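Local coordinates for Wnt inhibitor of Dorsal protein (Drosophila melanogaster, PDB 4KRR) that probably acts as a secreted Wnt-family ligand of frizzled receptors, of which this chain is the N-terminal domain and linker, at residues E48-V56 with L194-Y203; V121-S129 with I161-Y169. All blocks are in the same frame, centred on the assembly; numbering follows the deposited sequence.

Both contacts border helix 53-75, contact 1 at its first turn and contact 2 further along, yet they differ in depth and chemistry. Contact 2 lies in the core of the domain, its centre about 7 Å from that of the chain, and joins helices 113-127 and 158-170 through aliphatic side chains with no hydrogen bond between the segments. Contact 1, centred about 18 Å from the chain centre and only partly buried, ties residues 194-203, close to the end of the model, to the start of helix 53-75 with hydrogen bonds, waters and one aromatic face. The two touch: Tyr-169 receives Arg-53 at its backbone O and meets Glu-54 OE2 at its hydroxyl, while Leu-194 packs on Val-121 and Met-168.

Contact 1 (E48-V56 with L194-Y203); sequences ENSPNREDV and LVFMQDSPNY
Two hydroxyls converge on one carboxylate oxygen: Tyr-203 OH donates to Glu-54 OE1 at 2.5 Å from above the carboxylate plane, and Ser-200 OG donates to it too, in a bond modelled so short that its exact length is doubtful. OE1 lies at the edge of the phenol ring, in its plane, with the carboxylate turned nearly perpendicular. Glu-54 bends at chi2 (72°) to present this oxygen, and Tyr-169 holds its OE2, so both oxygens of a buried acid are engaged and its rotation is fixed, which would favour the charged form. Further back, Pro-51 O takes two amides, Met-197 N at 2.9 Å nearly straight on and Gln-198 N at 3.1 Å from above the carbonyl plane. Gln-198 NE2 then reaches Ser-50 OG (2.7 Å), which lies close to the amide plane. Phe-196 sets one ring face against Arg-53, whose CB stands 4.0 Å from the ring centroid in a CH-pi contact. The arginine chain continues along the ring until Phe-196 CE1 lies over the guanidinium, the two planes 46° apart, while NH1 goes to the backbone O of Tyr-169. Val-56 CG2 packs on Phe-196 CB at 3.6 Å. At the start of the helix, Asp-55 N donates to Asn-52 OD1 (2.9 Å) and Asn-52 N to Asp-55 OD2 (2.8 Å): the capping box that starts helix 53-75.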
ATOM      1  N   GLU A  48      13.843   1.371 -11.102  1.00 58.19           N
ATOM      2  CA  GLU A  48      14.275   2.015  -9.867  1.00 64.07           C
ATOM      3  C   GLU A  48      15.265   3.153 -10.101  1.00 55.95           C
ATOM      4  O   GLU A  48      15.597   3.895  -9.176  1.00 64.55           O
ATOM      5  CB  GLU A  48      14.857   0.980  -8.899  1.00 74.22           C
ATOM      6  CG  GLU A  48      13.839  -0.051  -8.423  1.00 87.77           C
ATOM      7  CD  GLU A  48      14.417  -1.036  -7.425  1.00 94.46           C
ATOM      8  OE1 GLU A  48      15.603  -1.401  -7.566  1.00 91.23           O
ATOM      9  OE2 GLU A  48      13.682  -1.442  -6.499  1.00 99.00           O
ATOM     10  N   ASN A  49      15.728   3.293 -11.336  1.00 45.12           N
ATOM     11  CA  ASN A  49      16.654   4.370 -11.669  1.00 54.93           C
ATOM     12  C   ASN A  49      15.921   5.652 -12.048  1.00 58.91           C
ATOM     13  O   ASN A  49      16.199   6.720 -11.507  1.00 66.69           O
ATOM     14  CB  ASN A  49      17.607   3.943 -12.786  1.00 41.58           C
ATOM     15  CG  ASN A  49      18.497   2.786 -12.379  1.00 69.68           C
ATOM     16  OD1 ASN A  49      18.588   1.779 -13.082  1.00 90.13           O
ATOM     17  ND2 ASN A  49      19.153   2.921 -11.232  1.00 64.63           N
ATOM     18  N   SER A  50      14.977   5.541 -12.974  1.00 47.63           N
ATOM     19  CA  SER A  50      14.204   6.699 -13.401  1.00 46.64           C
ATOM     20  C   SER A  50      12.757   6.312 -13.679  1.00 42.25           C
ATOM     21  O   SER A  50      12.344   6.231 -14.834  1.00 38.54           O
ATOM     22  CB  SER A  50      14.837   7.331 -14.645  1.00 53.55           C
ATOM     23  OG  SER A  50      14.137   8.498 -15.034  1.00 70.66           O
ATOM     24  N   PRO A  51      11.976   6.078 -12.614  1.00 38.88           N
ATOM     25  CA  PRO A  51      10.597   5.608 -12.770  1.00 28.15           C
ATOM     26  C   PRO A  51       9.671   6.685 -13.317  1.00 31.36           C
ATOM     27  O   PRO A  51       9.811   7.860 -12.968  1.00 34.26           O
ATOM     28  CB  PRO A  51      10.192   5.247 -11.341  1.00 28.00           C
ATOM     29  CG  PRO A  51      11.022   6.136 -10.487  1.00 41.20           C
ATOM     30  CD  PRO A  51      12.337   6.275 -11.197  1.00 31.70           C
ATOM     31  N   ASN A  52       8.743   6.283 -14.181  1.00 37.91           N
ATOM     32  CA  ASN A  52       7.687   7.181 -14.622  1.00 41.25           C
ATOM     33  C   ASN A  52       6.490   7.101 -13.677  1.00 32.69           C
ATOM     34  O   ASN A  52       6.496   6.311 -12.730  1.00 28.41           O
ATOM     35  CB  ASN A  52       7.282   6.906 -16.078  1.00 44.36           C
ATOM     36  CG  ASN A  52       6.754   5.496 -16.298  1.00 40.35           C
ATOM     37  OD1 ASN A  52       5.996   4.960 -15.487  1.00 39.41           O
ATOM     38  ND2 ASN A  52       7.151   4.891 -17.411  1.00 34.72           N
ATOM     39  N   ARG A  53       5.470   7.911 -13.943  1.00 31.33           N
ATOM     40  CA  ARG A  53       4.315   8.015 -13.056  1.00 32.52           C
ATOM     41  C   ARG A  53       3.602   6.676 -12.856  1.00 28.97           C
ATOM     42  O   ARG A  53       3.116   6.381 -11.764  1.00 34.92           O
ATOM     43  CB  ARG A  53       3.330   9.067 -13.575  1.00 29.37           C
ATOM     44  CG  ARG A  53       2.378   9.592 -12.509  1.00 38.95           C
ATOM     45  CD  ARG A  53       1.251  10.415 -13.113  1.00 37.93           C
ATOM     46  NE  ARG A  53       1.715  11.657 -13.724  1.00 38.87           N
ATOM     47  CZ  ARG A  53       1.511  12.867 -13.211  1.00 42.15           C
ATOM     48  NH1 ARG A  53       0.847  13.003 -12.071  1.00 41.49           N
ATOM     49  NH2 ARG A  53       1.967  13.943 -13.839  1.00 39.42           N
ATOM     50  N   GLU A  54       3.549   5.862 -13.903  1.00 26.23           N
ATOM     51  CA  GLU A  54       2.903   4.557 -13.801  1.00 29.09           C
ATOM     52  C   GLU A  54       3.734   3.560 -12.995  1.00 35.39           C
ATOM     53  O   GLU A  54       3.176   2.724 -12.283  1.00 34.29           O
ATOM     54  CB  GLU A  54       2.556   3.993 -15.183  1.00 39.25           C
ATOM     55  CG  GLU A  54       1.447   4.759 -15.897  1.00 45.42           C
ATOM     56  CD  GLU A  54       1.912   6.113 -16.389  1.00 47.59           C
ATOM     57  OE1 GLU A  54       3.007   6.172 -16.986  1.00 47.40           O
ATOM     58  OE2 GLU A  54       1.201   7.116 -16.163  1.00 34.89           O
ATOM     59  N   ASP A  55       5.059   3.645 -13.113  1.00 39.12           N
ATOM     60  CA  ASP A  55       5.961   2.822 -12.304  1.00 32.16           C
ATOM     61  C   ASP A  55       5.714   3.107 -10.831  1.00 35.03           C
ATOM     62  O   ASP A  55       5.654   2.197 -10.002  1.00 37.89           O
ATOM     63  CB  ASP A  55       7.426   3.135 -12.625  1.00 26.26           C
ATOM     64  CG  ASP A  55       7.832   2.698 -14.018  1.00 37.15           C
ATOM     65  OD1 ASP A  55       7.485   1.567 -14.419  1.00 38.30           O
ATOM     66  OD2 ASP A  55       8.504   3.493 -14.710  1.00 36.88           O
ATOM     67  N   VAL A  56       5.577   4.391 -10.521  1.00 31.35           N
ATOM     68  CA  VAL A  56       5.334   4.855  -9.164  1.00 26.91           C
ATOM     69  C   VAL A  56       4.011   4.332  -8.603  1.00 32.45           C
ATOM     70  O   VAL A  56       3.959   3.869  -7.463  1.00 35.96           O
ATOM     71  CB  VAL A  56       5.367   6.394  -9.108  1.00 38.25           C
ATOM     72  CG1 VAL A  56       4.867   6.905  -7.765  1.00 33.63           C
ATOM     73  CG2 VAL A  56       6.779   6.888  -9.387  1.00 46.16           C
ATOM     74  N   LEU A 194       3.610  11.766  -3.973  1.00 33.33           N
ATOM     75  CA  LEU A 194       4.444  10.807  -4.683  1.00 37.91           C
ATOM     76  C   LEU A 194       5.307  11.556  -5.687  1.00 43.09           C
ATOM     77  O   LEU A 194       4.919  12.619  -6.177  1.00 36.85           O
ATOM     78  CB  LEU A 194       3.579   9.777  -5.411  1.00 37.24           C
ATOM     79  CG  LEU A 194       2.742   8.824  -4.557  1.00 40.05           C
ATOM     80  CD1 LEU A 194       1.739   8.076  -5.427  1.00 29.20           C
ATOM     81  CD2 LEU A 194       3.641   7.848  -3.814  1.00 40.21           C
ATOM     82  N   VAL A 195       6.477  11.008  -5.994  1.00 34.94           N
ATOM     83  CA  VAL A 195       7.360  11.630  -6.970  1.00 36.62           C
ATOM     84  C   VAL A 195       7.752  10.652  -8.069  1.00 31.16           C
ATOM     85  O   VAL A 195       7.841   9.447  -7.839  1.00 35.49           O
ATOM     86  CB  VAL A 195       8.639  12.204  -6.310  1.00 34.03           C
ATOM     87  CG1 VAL A 195       8.283  13.316  -5.333  1.00 28.95           C
ATOM     88  CG2 VAL A 195       9.432  11.104  -5.616  1.00 29.16           C
ATOM     89  N   PHE A 196       7.967  11.180  -9.268  1.00 29.98           N
ATOM     90  CA  PHE A 196       8.497  10.394 -10.374  1.00 32.25           C
ATOM     91  C   PHE A 196       9.516  11.232 -11.131  1.00 36.17           C
ATOM     92  O   PHE A 196       9.643  12.432 -10.884  1.00 36.01           O
ATOM     93  CB  PHE A 196       7.381   9.898 -11.306  1.00 25.17           C
ATOM     94  CG  PHE A 196       6.662  10.993 -12.044  1.00 31.87           C
ATOM     95  CD1 PHE A 196       5.669  11.732 -11.421  1.00 28.54           C
ATOM     96  CD2 PHE A 196       6.960  11.261 -13.370  1.00 39.12           C
ATOM     97  CE1 PHE A 196       5.003  12.732 -12.102  1.00 33.25           C
ATOM     98  CE2 PHE A 196       6.294  12.258 -14.057  1.00 38.80           C
ATOM     99  CZ  PHE A 196       5.315  12.993 -13.424  1.00 38.41           C
ATOM    100  N   MET A 197      10.240  10.601 -12.049  1.00 36.32           N
ATOM    101  CA  MET A 197      11.350  11.268 -12.723  1.00 44.41           C
ATOM    102  C   MET A 197      11.200  11.289 -14.241  1.00 51.27           C
ATOM    103  O   MET A 197      11.481  12.299 -14.886  1.00 63.79           O
ATOM    104  CB  MET A 197      12.673  10.607 -12.326  1.00 38.52           C
ATOM    105  CG  MET A 197      12.976  10.708 -10.833  1.00 41.94           C
ATOM    106  SD  MET A 197      14.256   9.578 -10.257  1.00 55.38           S
ATOM    107  CE  MET A 197      15.630  10.043 -11.310  1.00 65.70           C
ATOM    108  N   GLN A 198      10.747  10.177 -14.808  1.00 42.85           N
ATOM    109  CA  GLN A 198      10.701  10.032 -16.257  1.00 39.07           C
ATOM    110  C   GLN A 198       9.318  10.320 -16.829  1.00 47.18           C
ATOM    111  O   GLN A 198       8.301  10.080 -16.179  1.00 43.55           O
ATOM    112  CB  GLN A 198      11.134   8.620 -16.658  1.00 38.36           C
ATOM    113  CG  GLN A 198      11.354   8.429 -18.152  1.00 60.04           C
ATOM    114  CD  GLN A 198      12.715   8.913 -18.603  1.00 81.16           C
ATOM    115  OE1 GLN A 198      12.951   9.121 -19.793  1.00100.17           O
ATOM    116  NE2 GLN A 198      13.625   9.084 -17.651  1.00 80.22           N
ATOM    117  N   ASP A 199       9.289  10.839 -18.052  1.00 53.14           N
ATOM    118  CA  ASP A 199       8.040  10.987 -18.782  1.00 57.86           C
ATOM    119  C   ASP A 199       7.483   9.616 -19.141  1.00 53.19           C
ATOM    120  O   ASP A 199       8.223   8.634 -19.229  1.00 48.84           O
ATOM    121  CB  ASP A 199       8.244  11.812 -20.054  1.00 51.99           C
ATOM    122  CG  ASP A 199       8.333  13.299 -19.777  1.00 60.02           C
ATOM    123  OD1 ASP A 199       7.906  13.725 -18.684  1.00 74.33           O
ATOM    124  OD2 ASP A 199       8.818  14.043 -20.656  1.00 61.84           O
ATOM    125  N   SER A 200       6.173   9.553 -19.344  1.00 53.72           N
ATOM    126  CA  SER A 200       5.532   8.317 -19.759  1.00 55.04           C
ATOM    127  C   SER A 200       5.521   8.226 -21.279  1.00 62.80           C
ATOM    128  O   SER A 200       5.391   9.241 -21.963  1.00 74.74           O
ATOM    129  CB  SER A 200       4.106   8.243 -19.209  1.00 54.46           C
ATOM    130  OG  SER A 200       4.116   8.203 -17.792  1.00 47.58           O
ATOM    131  N   PRO A 201       5.672   7.006 -21.812  1.00 58.83           N
ATOM    132  CA  PRO A 201       5.613   6.789 -23.259  1.00 63.07           C
ATOM    133  C   PRO A 201       4.179   6.895 -23.768  1.00 69.64           C
ATOM    134  O   PRO A 201       3.253   6.992 -22.964  1.00 67.33           O
ATOM    135  CB  PRO A 201       6.118   5.353 -23.411  1.00 59.98           C
ATOM    136  CG  PRO A 201       5.756   4.698 -22.121  1.00 49.27           C
ATOM    137  CD  PRO A 201       5.929   5.757 -21.073  1.00 49.14           C
ATOM    138  N   ASN A 202       4.005   6.884 -25.087  1.00 74.60           N
ATOM    139  CA  ASN A 202       2.673   6.895 -25.680  1.00 75.83           C
ATOM    140  C   ASN A 202       2.063   5.498 -25.636  1.00 82.46           C
ATOM    141  O   ASN A 202       2.441   4.622 -26.414  1.00 97.38           O
ATOM    142  CB  ASN A 202       2.730   7.407 -27.112  1.00 78.39           C
ATOM    143  N   TYR A 203       1.111   5.297 -24.728  1.00 76.46           N
ATOM    144  CA  TYR A 203       0.494   3.986 -24.529  1.00 83.54           C
ATOM    145  C   TYR A 203      -0.510   3.602 -25.624  1.00 91.23           C
ATOM    146  O   TYR A 203      -1.323   2.696 -25.435  1.00 92.76           O
ATOM    147  CB  TYR A 203      -0.185   3.913 -23.156  1.00 78.37           C
ATOM    148  CG  TYR A 203       0.758   4.038 -21.975  1.00 69.49           C
ATOM    149  CD1 TYR A 203       1.660   3.026 -21.668  1.00 60.17           C
ATOM    150  CD2 TYR A 203       0.729   5.160 -21.153  1.00 56.26           C
ATOM    151  CE1 TYR A 203       2.516   3.133 -20.586  1.00 61.50           C
ATOM    152  CE2 TYR A 203       1.580   5.275 -20.069  1.00 56.61           C
ATOM    153  CZ  TYR A 203       2.470   4.260 -19.790  1.00 60.98           C
ATOM    154  OH  TYR A 203       3.319   4.373 -18.711  1.00 53.85           O
TER
HETATM  155  O   HOH W   1       5.152   2.403 -18.198  1.00 43.85           O
HETATM  156  O   HOH W   2       9.175   6.005 -19.298  1.00 52.31           O
HETATM  157  O   HOH W   3       5.558   9.694 -16.108  1.00 33.11           O

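Contact 2 (V121-S129 with I161-Y169)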
ATOM      1  N   VAL A 121       5.924   7.730   1.613  1.00 38.90           N
ATOM      2  CA  VAL A 121       4.614   8.307   1.319  1.00 38.96           C
ATOM      3  C   VAL A 121       3.511   7.278   1.544  1.00 28.69           C
ATOM      4  O   VAL A 121       2.511   7.558   2.200  1.00 33.81           O
ATOM      5  CB  VAL A 121       4.534   8.831  -0.131  1.00 41.37           C
ATOM      6  CG1 VAL A 121       3.108   9.266  -0.469  1.00 29.62           C
ATOM      7  CG2 VAL A 121       5.511   9.979  -0.336  1.00 38.36           C
ATOM      8  N   VAL A 122       3.706   6.085   0.990  1.00 28.20           N
ATOM      9  CA  VAL A 122       2.768   4.986   1.171  1.00 42.68           C
ATOM     10  C   VAL A 122       2.663   4.594   2.644  1.00 39.51           C
ATOM     11  O   VAL A 122       1.577   4.294   3.143  1.00 39.32           O
ATOM     12  CB  VAL A 122       3.183   3.766   0.327  1.00 36.49           C
ATOM     13  CG1 VAL A 122       2.298   2.565   0.635  1.00 37.58           C
ATOM     14  CG2 VAL A 122       3.131   4.113  -1.154  1.00 31.28           C
ATOM     15  N   GLY A 123       3.796   4.606   3.337  1.00 41.06           N
ATOM     16  CA  GLY A 123       3.830   4.286   4.751  1.00 34.38           C
ATOM     17  C   GLY A 123       2.973   5.226   5.579  1.00 41.71           C
ATOM     18  O   GLY A 123       2.179   4.786   6.409  1.00 34.79           O
ATOM     19  N   ALA A 124       3.135   6.524   5.342  1.00 41.56           N
ATOM     20  CA  ALA A 124       2.384   7.549   6.062  1.00 44.82           C
ATOM     21  C   ALA A 124       0.887   7.471   5.772  1.00 42.47           C
ATOM     22  O   ALA A 124       0.062   7.717   6.651  1.00 41.30           O
ATOM     23  CB  ALA A 124       2.917   8.930   5.715  1.00 51.17           C
ATOM     24  N   LEU A 125       0.546   7.131   4.534  1.00 39.50           N
ATOM     25  CA  LEU A 125      -0.848   7.004   4.128  1.00 39.10           C
ATOM     26  C   LEU A 125      -1.542   5.894   4.904  1.00 35.49           C
ATOM     27  O   LEU A 125      -2.630   6.087   5.441  1.00 41.18           O
ATOM     28  CB  LEU A 125      -0.947   6.721   2.631  1.00 30.88           C
ATOM     29  CG  LEU A 125      -2.347   6.330   2.154  1.00 34.32           C
ATOM     30  CD1 LEU A 125      -3.294   7.528   2.156  1.00 28.72           C
ATOM     31  CD2 LEU A 125      -2.280   5.679   0.784  1.00 37.07           C
ATOM     32  N   LEU A 126      -0.901   4.733   4.958  1.00 30.36           N
ATOM     33  CA  LEU A 126      -1.442   3.585   5.677  1.00 39.15           C
ATOM     34  C   LEU A 126      -1.575   3.862   7.169  1.00 44.81           C
ATOM     35  O   LEU A 126      -2.427   3.281   7.840  1.00 47.67           O
ATOM     36  CB  LEU A 126      -0.565   2.355   5.446  1.00 39.15           C
ATOM     37  CG  LEU A 126      -0.521   1.872   3.997  1.00 45.99           C
ATOM     38  CD1 LEU A 126       0.558   0.822   3.814  1.00 54.68           C
ATOM     39  CD2 LEU A 126      -1.877   1.329   3.578  1.00 50.99           C
ATOM     40  N   GLN A 127      -0.732   4.750   7.685  1.00 41.20           N
ATOM     41  CA  GLN A 127      -0.787   5.118   9.093  1.00 34.98           C
ATOM     42  C   GLN A 127      -1.979   6.022   9.383  1.00 41.77           C
ATOM     43  O   GLN A 127      -2.510   6.022  10.492  1.00 57.67           O
ATOM     44  CB  GLN A 127       0.516   5.788   9.532  1.00 36.89           C
ATOM     45  CG  GLN A 127       1.675   4.817   9.694  1.00 38.81           C
ATOM     46  CD  GLN A 127       2.971   5.511  10.060  1.00 45.67           C
ATOM     47  OE1 GLN A 127       3.278   6.588   9.550  1.00 50.18           O
ATOM     48  NE2 GLN A 127       3.736   4.898  10.955  1.00 44.00           N
ATOM     49  N   ARG A 128      -2.403   6.789   8.385  1.00 43.53           N
ATOM     50  CA  ARG A 128      -3.570   7.648   8.543  1.00 50.02           C
ATOM     51  C   ARG A 128      -4.791   7.060   7.838  1.00 44.27           C
ATOM     52  O   ARG A 128      -5.767   7.764   7.575  1.00 40.92           O
ATOM     53  CB  ARG A 128      -3.280   9.065   8.040  1.00 55.55           C
ATOM     54  CG  ARG A 128      -3.014   9.159   6.551  1.00 52.58           C
ATOM     55  CD  ARG A 128      -2.882  10.606   6.111  1.00 57.43           C
ATOM     56  NE  ARG A 128      -2.718  10.716   4.664  1.00 66.71           N
ATOM     57  CZ  ARG A 128      -1.544  10.704   4.043  1.00 57.07           C
ATOM     58  NH1 ARG A 128      -0.422  10.590   4.743  1.00 53.36           N
ATOM     59  NH2 ARG A 128      -1.489  10.808   2.723  1.00 51.50           N
ATOM     60  N   SER A 129      -4.731   5.766   7.540  1.00 34.87           N
ATOM     61  CA  SER A 129      -5.840   5.072   6.892  1.00 42.66           C
ATOM     62  C   SER A 129      -6.579   4.169   7.875  1.00 46.88           C
ATOM     63  O   SER A 129      -7.191   3.174   7.484  1.00 42.44           O
ATOM     64  CB  SER A 129      -5.341   4.246   5.703  1.00 37.17           C
ATOM     65  OG  SER A 129      -4.884   5.081   4.654  1.00 51.98           O
ATOM     66  N   ILE A 161      -8.267   3.023   0.195  1.00 38.82           N
ATOM     67  CA  ILE A 161      -6.837   3.314   0.151  1.00 36.68           C
ATOM     68  C   ILE A 161      -6.366   3.423  -1.301  1.00 32.84           C
ATOM     69  O   ILE A 161      -5.555   4.286  -1.640  1.00 34.22           O
ATOM     70  CB  ILE A 161      -6.027   2.230   0.901  1.00 38.19           C
ATOM     71  CG1 ILE A 161      -6.435   2.199   2.378  1.00 37.86           C
ATOM     72  CG2 ILE A 161      -4.525   2.465   0.755  1.00 31.69           C
ATOM     73  CD1 ILE A 161      -5.822   1.060   3.173  1.00 38.67           C
ATOM     74  N   ALA A 162      -6.901   2.552  -2.156  1.00 35.42           N
ATOM     75  CA  ALA A 162      -6.573   2.554  -3.579  1.00 38.25           C
ATOM     76  C   ALA A 162      -6.979   3.863  -4.253  1.00 44.79           C
ATOM     77  O   ALA A 162      -6.274   4.364  -5.131  1.00 32.22           O
ATOM     78  CB  ALA A 162      -7.236   1.373  -4.275  1.00 40.60           C
ATOM     79  N   GLN A 163      -8.117   4.415  -3.841  1.00 33.00           N
ATOM     80  CA  GLN A 163      -8.576   5.692  -4.377  1.00 36.64           C
ATOM     81  C   GLN A 163      -7.645   6.826  -3.958  1.00 39.17           C
ATOM     82  O   GLN A 163      -7.371   7.735  -4.743  1.00 45.73           O
ATOM     83  CB  GLN A 163     -10.014   5.987  -3.939  1.00 43.74           C
ATOM     84  CG  GLN A 163     -10.539   7.338  -4.414  1.00 52.19           C
ATOM     85  CD  GLN A 163     -10.362   7.547  -5.910  1.00 62.12           C
ATOM     86  OE1 GLN A 163     -10.692   6.675  -6.715  1.00 64.82           O
ATOM     87  NE2 GLN A 163      -9.831   8.705  -6.287  1.00 58.49           N
ATOM     88  N   ASP A 164      -7.159   6.767  -2.721  1.00 46.23           N
ATOM     89  CA  ASP A 164      -6.200   7.754  -2.232  1.00 39.27           C
ATOM     90  C   ASP A 164      -4.920   7.717  -3.058  1.00 33.02           C
ATOM     91  O   ASP A 164      -4.369   8.757  -3.414  1.00 33.91           O
ATOM     92  CB  ASP A 164      -5.874   7.516  -0.755  1.00 34.07           C
ATOM     93  CG  ASP A 164      -7.056   7.786   0.158  1.00 45.69           C
ATOM     94  OD1 ASP A 164      -7.915   8.614  -0.210  1.00 47.27           O
ATOM     95  OD2 ASP A 164      -7.123   7.173   1.244  1.00 51.11           O
ATOM     96  N   LEU A 165      -4.452   6.511  -3.361  1.00 33.00           N
ATOM     97  CA  LEU A 165      -3.231   6.353  -4.146  1.00 37.91           C
ATOM     98  C   LEU A 165      -3.434   6.819  -5.585  1.00 38.27           C
ATOM     99  O   LEU A 165      -2.520   7.373  -6.198  1.00 35.98           O
ATOM    100  CB  LEU A 165      -2.744   4.904  -4.108  1.00 31.97           C
ATOM    101  CG  LEU A 165      -2.105   4.453  -2.793  1.00 43.00           C
ATOM    102  CD1 LEU A 165      -1.806   2.965  -2.828  1.00 37.47           C
ATOM    103  CD2 LEU A 165      -0.835   5.246  -2.516  1.00 37.05           C
ATOM    104  N   LEU A 166      -4.634   6.597  -6.117  1.00 40.36           N
ATOM    105  CA  LEU A 166      -4.984   7.091  -7.446  1.00 36.97           C
ATOM    106  C   LEU A 166      -4.918   8.615  -7.468  1.00 41.35           C
ATOM    107  O   LEU A 166      -4.428   9.212  -8.427  1.00 40.84           O
ATOM    108  CB  LEU A 166      -6.380   6.617  -7.860  1.00 31.48           C
ATOM    109  CG  LEU A 166      -6.813   7.035  -9.269  1.00 33.33           C
ATOM    110  CD1 LEU A 166      -5.818   6.513 -10.298  1.00 38.38           C
ATOM    111  CD2 LEU A 166      -8.224   6.557  -9.594  1.00 35.98           C
ATOM    112  N   GLN A 167      -5.408   9.235  -6.400  1.00 35.46           N
ATOM    113  CA  GLN A 167      -5.362  10.686  -6.261  1.00 37.66           C
ATOM    114  C   GLN A 167      -3.915  11.170  -6.185  1.00 43.21           C
ATOM    115  O   GLN A 167      -3.534  12.128  -6.859  1.00 36.56           O
ATOM    116  CB  GLN A 167      -6.135  11.130  -5.018  1.00 35.18           C
ATOM    117  CG  GLN A 167      -6.259  12.639  -4.863  1.00 35.94           C
ATOM    118  CD  GLN A 167      -7.081  13.274  -5.969  1.00 47.38           C
ATOM    119  OE1 GLN A 167      -8.187  12.825  -6.275  1.00 54.61           O
ATOM    120  NE2 GLN A 167      -6.542  14.323  -6.580  1.00 46.29           N
ATOM    121  N   MET A 168      -3.112  10.500  -5.364  1.00 40.46           N
ATOM    122  CA  MET A 168      -1.699  10.839  -5.233  1.00 38.19           C
ATOM    123  C   MET A 168      -0.948  10.607  -6.539  1.00 37.15           C
ATOM    124  O   MET A 168      -0.012  11.339  -6.868  1.00 39.15           O
ATOM    125  CB  MET A 168      -1.060  10.047  -4.094  1.00 35.34           C
ATOM    126  CG  MET A 168      -1.149  10.738  -2.746  1.00 51.76           C
ATOM    127  SD  MET A 168      -0.521   9.710  -1.407  1.00 63.52           S
ATOM    128  CE  MET A 168      -1.873   8.555  -1.245  1.00 58.12           C
ATOM    129  N   TYR A 169      -1.365   9.583  -7.278  1.00 32.56           N
ATOM    130  CA  TYR A 169      -0.851   9.347  -8.621  1.00 31.46           C
ATOM    131  C   TYR A 169      -1.166  10.534  -9.530  1.00 36.23           C
ATOM    132  O   TYR A 169      -0.323  10.956 -10.322  1.00 39.26           O
ATOM    133  CB  TYR A 169      -1.433   8.045  -9.186  1.00 33.95           C
ATOM    134  CG  TYR A 169      -1.364   7.891 -10.693  1.00 39.84           C
ATOM    135  CD1 TYR A 169      -0.230   7.373 -11.314  1.00 43.88           C
ATOM    136  CD2 TYR A 169      -2.448   8.231 -11.491  1.00 39.85           C
ATOM    137  CE1 TYR A 169      -0.177   7.218 -12.695  1.00 37.65           C
ATOM    138  CE2 TYR A 169      -2.404   8.085 -12.865  1.00 39.39           C
ATOM    139  CZ  TYR A 169      -1.269   7.580 -13.464  1.00 40.23           C
ATOM    140  OH  TYR A 169      -1.240   7.437 -14.834  1.00 39.93           O
TER
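A single knob-into-hole joins helices 113-127 and 158-170 in the helical core of this Wnt N-terminal domain, the short segments running at 140° with their axes 11.1 Å apart. Leu-125 is the knob, seated among Ile-161, Asp-164, Leu-165 and Met-168. Its CG lies anti to the backbone N (chi1 170°), which sends both methyls across the interface: CD2 meets Met-168 CE at 3.5 Å and Leu-165 CD2 at 3.6 Å, while CD1 rests on Asp-164 CB. Met-168 bends at chi3 (-75°) to turn its CE onto Leu-125, and its sulfur passes alongside Val-121 CG1 at 3.8 Å. Toward the other end, Leu-126 CD2 comes at about a right angle to Ile-161 and touches CD1 at 4.0 Å. Just beyond the helix, Ser-129 lies against Ile-161 CG1 and turns its OG back to donate to Leu-125 O (2.6 Å). Helix 53-75 packs alongside, with Ile-61 at Leu-165, Val-67 at Leu-126 and His-68 at Ile-161. Between the two segments no hydrogen bond forms; the serine hydroxyl is satisfied within its own segment and Asp-164 pairs with Lys-156, so shape fit and burial of methyl groups and thioether hold these helices together.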